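Local structure of esterase E25 (Uncultured bacterium, 4Q05) at residues N249-L263 / I297-V309. The protein probably hydrolyses ester bonds as a dimeric alpha/beta hydrolase of the bacterial hormone-sensitive lipase family, in its GTSAG motif subfamily. Residues are numbered along the deposited sequence; the frame is centred on the assembly and turned at random.
Sequences NDGIDRNLVTYDGFL and ITGTRDLLLSATV
N249 and D253 hold the two successive type I turns, G299-D302 and D302-L305, through three hydrogen bonds, a worked case of side chains of one loop tying down the backbone of another. N249 spends its amide nitrogen twice: ND2 reaches D302 O at 2.9 Å, nearly within its own amide plane, and T300 O at 3.0 Å by a more bent path. D302 O also accepts from L305 N, on the opposite face of its carbonyl plane.

D253 divides its carboxylate. OD1 accepts from N255 N, closing an Asx turn, and from L256 N, an Asx motif, whereas OD2 takes L303 N on its anti side at 2.7 Å, an almost straight bond (169°). CG lies anti to the backbone N (chi1 -178°), which carries OD2 across to the turns; H332 N donates it a second bond. With an alanine in place of D253, L303 N and H332 N would probably lose their acceptor and the Asx turn its closing bond.

Apolar contacts centre on L303, whose CD2 meets L256 CB at 3.9 Å and touches L263 CD2 tip to tip. Beside it, L256 CD1 rests on L304 CG, and I252 CG2 crosses the R301 stem, whose guanidinium pairs with D244 of the second subunit.

D302, bonded by T298 OG1 and touching H332, is probably the acid of the family's catalytic triad. The contact thus fastens the loop between helices 244-248 and 262-271 to the connection from strand 294-299 to helix 305-317, with Y246 of helix 244-248 packing on L303 and L304.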
loop_
_atom_site.group_PDB
_atom_site.type_symbol
_atom_site.label_atom_id
_atom_site.label_comp_id
_atom_site.label_asym_id
_atom_site.label_seq_id
_atom_site.Cartn_x
_atom_site.Cartn_y
_atom_site.Cartn_z
ATOM N N ASN A 249 6.713 12.713 0.719
ATOM C CA ASN A 249 6.116 12.961 2.030
ATOM C C ASN A 249 6.995 13.843 2.925
ATOM O O ASN A 249 6.736 13.996 4.113
ATOM C CB ASN A 249 5.721 11.648 2.718
ATOM C CG ASN A 249 4.485 11.042 2.106
ATOM O OD1 ASN A 249 3.705 11.747 1.464
ATOM N ND2 ASN A 249 4.282 9.738 2.305
ATOM N N ASP A 250 8.014 14.454 2.334
ATOM C CA ASP A 250 8.835 15.417 3.059
ATOM C C ASP A 250 7.934 16.578 3.507
ATOM O O ASP A 250 7.321 17.247 2.678
ATOM C CB ASP A 250 9.946 15.936 2.154
ATOM C CG ASP A 250 10.999 16.722 2.922
ATOM O OD1 ASP A 250 10.658 17.776 3.476
ATOM O OD2 ASP A 250 12.161 16.277 2.986
ATOM N N GLY A 251 7.840 16.804 4.811
ATOM C CA GLY A 251 6.952 17.823 5.342
ATOM C C GLY A 251 5.517 17.344 5.522
ATOM O O GLY A 251 4.660 18.097 5.986
ATOM N N ILE A 252 5.244 16.093 5.156
ATOM C CA ILE A 252 3.891 15.544 5.250
ATOM C C ILE A 252 3.765 14.486 6.347
ATOM O O ILE A 252 2.684 14.245 6.875
ATOM C CB ILE A 252 3.417 14.998 3.875
ATOM C CG1 ILE A 252 3.187 16.173 2.920
ATOM C CG2 ILE A 252 2.141 14.165 4.018
ATOM C CD1 ILE A 252 2.946 15.779 1.478
ATOM N N ASP A 253 4.886 13.867 6.705
ATOM C CA ASP A 253 4.893 12.930 7.810
ATOM C C ASP A 253 5.074 13.754 9.092
ATOM O O ASP A 253 6.134 14.312 9.320
ATOM C CB ASP A 253 6.041 11.931 7.630
ATOM C CG ASP A 253 6.081 10.881 8.719
ATOM O OD1 ASP A 253 6.120 11.248 9.920
ATOM O OD2 ASP A 253 6.064 9.686 8.366
ATOM N N ARG A 254 4.043 13.824 9.920
ATOM C CA ARG A 254 4.062 14.721 11.080
ATOM C C ARG A 254 5.049 14.267 12.148
ATOM O O ARG A 254 5.367 15.024 13.066
ATOM C CB ARG A 254 2.671 14.834 11.693
ATOM C CG ARG A 254 2.228 13.562 12.397
ATOM C CD ARG A 254 0.727 13.493 12.596
ATOM N NE ARG A 254 0.428 12.327 13.413
ATOM C CZ ARG A 254 -0.072 12.370 14.643
ATOM N NH1 ARG A 254 -0.387 13.537 15.191
ATOM N NH2 ARG A 254 -0.269 11.240 15.312
ATOM N N ASN A 255 5.535 13.034 12.028
ATOM C CA ASN A 255 6.419 12.485 13.035
ATOM C C ASN A 255 7.893 12.544 12.664
ATOM O O ASN A 255 8.691 13.106 13.411
ATOM C CB ASN A 255 5.989 11.069 13.420
ATOM C CG ASN A 255 4.533 11.013 13.842
ATOM O OD1 ASN A 255 3.759 10.175 13.372
ATOM N ND2 ASN A 255 4.143 11.935 14.708
ATOM N N LEU A 256 8.260 11.963 11.524
ATOM C CA LEU A 256 9.631 12.046 11.045
ATOM C C LEU A 256 9.896 13.385 10.353
ATOM O O LEU A 256 11.017 13.911 10.396
ATOM C CB LEU A 256 9.942 10.890 10.094
ATOM C CG LEU A 256 9.943 9.491 10.712
ATOM C CD1 LEU A 256 10.255 8.425 9.658
ATOM C CD2 LEU A 256 10.953 9.441 11.854
ATOM N N VAL A 257 8.848 13.929 9.740
ATOM C CA VAL A 257 8.898 15.192 8.992
ATOM C C VAL A 257 9.811 15.180 7.764
ATOM O O VAL A 257 9.366 15.468 6.657
ATOM C CB VAL A 257 9.282 16.408 9.880
ATOM C CG1 VAL A 257 9.135 17.681 9.086
ATOM C CG2 VAL A 257 8.414 16.484 11.129
ATOM N N THR A 258 11.090 14.886 7.965
ATOM C CA THR A 258 12.054 14.906 6.878
ATOM C C THR A 258 13.216 13.968 7.178
ATOM O O THR A 258 13.534 13.703 8.336
ATOM C CB THR A 258 12.588 16.339 6.619
ATOM O OG1 THR A 258 13.474 16.334 5.499
ATOM C CG2 THR A 258 13.337 16.873 7.835
ATOM N N TYR A 259 13.836 13.456 6.123
ATOM C CA TYR A 259 15.017 12.631 6.247
ATOM C C TYR A 259 16.205 13.497 6.651
ATOM O O TYR A 259 17.067 13.060 7.412
ATOM C CB TYR A 259 15.305 11.978 4.906
ATOM C CG TYR A 259 16.543 11.118 4.865
ATOM C CD1 TYR A 259 16.472 9.763 5.150
ATOM C CD2 TYR A 259 17.775 11.652 4.507
ATOM C CE1 TYR A 259 17.603 8.959 5.098
ATOM C CE2 TYR A 259 18.913 10.862 4.453
ATOM C CZ TYR A 259 18.820 9.516 4.754
ATOM O OH TYR A 259 19.936 8.712 4.700
ATOM N N ASP A 260 16.238 14.726 6.140
ATOM C CA ASP A 260 17.395 15.605 6.305
ATOM C C ASP A 260 17.541 16.057 7.743
ATOM O O ASP A 260 16.553 16.255 8.433
ATOM C CB ASP A 260 17.283 16.849 5.422
ATOM C CG ASP A 260 17.043 16.516 3.956
ATOM O OD1 ASP A 260 17.532 15.465 3.471
ATOM O OD2 ASP A 260 16.363 17.323 3.291
ATOM N N GLY A 261 18.783 16.245 8.173
ATOM C CA GLY A 261 19.056 16.664 9.533
ATOM C C GLY A 261 19.142 15.469 10.465
ATOM O O GLY A 261 20.005 14.597 10.309
ATOM N N PHE A 262 18.235 15.428 11.433
ATOM C CA PHE A 262 18.292 14.426 12.486
ATOM C C PHE A 262 18.291 12.985 11.987
ATOM O O PHE A 262 19.143 12.177 12.379
ATOM C CB PHE A 262 17.163 14.617 13.494
ATOM C CG PHE A 262 17.190 13.606 14.589
ATOM C CD1 PHE A 262 18.081 13.734 15.639
ATOM C CD2 PHE A 262 16.372 12.494 14.543
ATOM C CE1 PHE A 262 18.134 12.786 16.646
ATOM C CE2 PHE A 262 16.422 11.540 15.545
ATOM C CZ PHE A 262 17.312 11.691 16.603
ATOM N N LEU A 263 17.331 12.649 11.133
ATOM C CA LEU A 263 17.174 11.256 10.739
ATOM C C LEU A 263 18.434 10.780 10.044
ATOM O O LEU A 263 18.959 9.728 10.371
ATOM C CB LEU A 263 15.953 11.067 9.839
ATOM C CG LEU A 263 15.705 9.630 9.392
ATOM C CD1 LEU A 263 15.689 8.689 10.606
ATOM C CD2 LEU A 263 14.405 9.510 8.575
ATOM N N ILE A 297 2.750 -2.691 7.715
ATOM C CA ILE A 297 1.775 -1.620 7.836
ATOM C C ILE A 297 2.449 -0.267 7.679
ATOM O O ILE A 297 3.585 -0.057 8.128
ATOM C CB ILE A 297 0.992 -1.722 9.169
ATOM C CG1 ILE A 297 0.010 -0.555 9.307
ATOM C CG2 ILE A 297 1.929 -1.725 10.346
ATOM C CD1 ILE A 297 -0.859 -0.675 10.526
ATOM N N THR A 298 1.755 0.640 7.007
ATOM C CA THR A 298 2.255 1.983 6.787
ATOM C C THR A 298 1.025 2.844 6.437
ATOM O O THR A 298 -0.101 2.440 6.703
ATOM C CB THR A 298 3.338 2.001 5.677
ATOM O OG1 THR A 298 3.811 3.335 5.453
ATOM C CG2 THR A 298 2.786 1.429 4.371
ATOM N N GLY A 299 1.226 4.026 5.869
ATOM C CA GLY A 299 0.090 4.864 5.530
ATOM C C GLY A 299 0.477 5.897 4.504
ATOM O O GLY A 299 1.653 6.028 4.176
ATOM N N THR A 300 -0.507 6.649 4.013
ATOM C CA THR A 300 -0.278 7.564 2.909
ATOM C C THR A 300 0.685 8.691 3.253
ATOM O O THR A 300 1.312 9.251 2.369
ATOM C CB THR A 300 -1.601 8.172 2.423
ATOM O OG1 THR A 300 -2.285 8.725 3.548
ATOM C CG2 THR A 300 -2.481 7.094 1.773
ATOM N N ARG A 301 0.803 9.043 4.531
ATOM C CA ARG A 301 1.660 10.170 4.905
ATOM C C ARG A 301 2.998 9.729 5.497
ATOM O O ARG A 301 3.784 10.546 5.966
ATOM C CB ARG A 301 0.927 11.095 5.887
ATOM C CG ARG A 301 -0.390 11.605 5.326
ATOM C CD ARG A 301 -0.986 12.739 6.157
ATOM N NE ARG A 301 -2.246 13.169 5.556
ATOM C CZ ARG A 301 -2.836 14.333 5.800
ATOM N NH1 ARG A 301 -2.287 15.193 6.648
ATOM N NH2 ARG A 301 -3.986 14.630 5.198
ATOM N N ASP A 302 3.257 8.432 5.463
ATOM C CA ASP A 302 4.463 7.889 6.078
ATOM C C ASP A 302 5.685 8.227 5.237
ATOM O O ASP A 302 5.709 7.939 4.033
ATOM C CB ASP A 302 4.320 6.378 6.163
ATOM C CG ASP A 302 5.312 5.727 7.122
ATOM O OD1 ASP A 302 6.334 6.350 7.503
ATOM O OD2 ASP A 302 5.051 4.563 7.482
ATOM N N LEU A 303 6.697 8.819 5.867
ATOM C CA LEU A 303 7.973 9.068 5.204
ATOM C C LEU A 303 8.603 7.747 4.779
ATOM O O LEU A 303 9.391 7.714 3.832
ATOM C CB LEU A 303 8.943 9.809 6.134
ATOM C CG LEU A 303 10.093 10.550 5.452
ATOM C CD1 LEU A 303 9.561 11.826 4.807
ATOM C CD2 LEU A 303 11.236 10.877 6.443
ATOM N N LEU A 304 8.256 6.666 5.482
ATOM C CA LEU A 304 8.782 5.333 5.161
ATOM C C LEU A 304 7.781 4.464 4.395
ATOM O O LEU A 304 7.936 3.236 4.319
ATOM C CB LEU A 304 9.234 4.586 6.419
ATOM C CG LEU A 304 10.285 5.324 7.263
ATOM C CD1 LEU A 304 10.768 4.429 8.400
ATOM C CD2 LEU A 304 11.450 5.733 6.384
ATOM N N LEU A 305 6.763 5.092 3.830
ATOM C CA LEU A 305 5.839 4.369 2.956
ATOM C C LEU A 305 6.607 3.557 1.899
ATOM O O LEU A 305 6.346 2.371 1.715
ATOM C CB LEU A 305 4.875 5.348 2.285
ATOM C CG LEU A 305 4.031 4.797 1.137
ATOM C CD1 LEU A 305 3.139 3.649 1.611
ATOM C CD2 LEU A 305 3.198 5.915 0.485
ATOM N N SER A 306 7.557 4.200 1.214
ATOM C CA SER A 306 8.338 3.535 0.172
ATOM C C SER A 306 9.143 2.373 0.753
ATOM O O SER A 306 9.176 1.274 0.183
ATOM C CB SER A 306 9.282 4.534 -0.534
ATOM O OG SER A 306 8.560 5.416 -1.372
ATOM N N ALA A 307 9.799 2.606 1.885
ATOM C CA ALA A 307 10.586 1.540 2.512
ATOM C C ALA A 307 9.690 0.335 2.758
ATOM O O ALA A 307 10.103 -0.824 2.604
ATOM C CB ALA A 307 11.208 2.020 3.843
ATOM N N THR A 308 8.446 0.617 3.133
ATOM C CA THR A 308 7.523 -0.440 3.503
ATOM C C THR A 308 7.054 -1.239 2.290
ATOM O O THR A 308 7.125 -2.474 2.271
ATOM C CB THR A 308 6.296 0.131 4.243
ATOM O OG1 THR A 308 6.752 0.892 5.374
ATOM C CG2 THR A 308 5.372 -1.022 4.712
ATOM N N VAL A 309 6.572 -0.532 1.284
ATOM C CA VAL A 309 5.971 -1.203 0.140
ATOM C C VAL A 309 7.057 -1.842 -0.719
ATOM O O VAL A 309 6.825 -2.865 -1.357
ATOM C CB VAL A 309 5.067 -0.267 -0.695
ATOM C CG1 VAL A 309 3.975 0.339 0.193
ATOM C CG2 VAL A 309 5.869 0.820 -1.395
#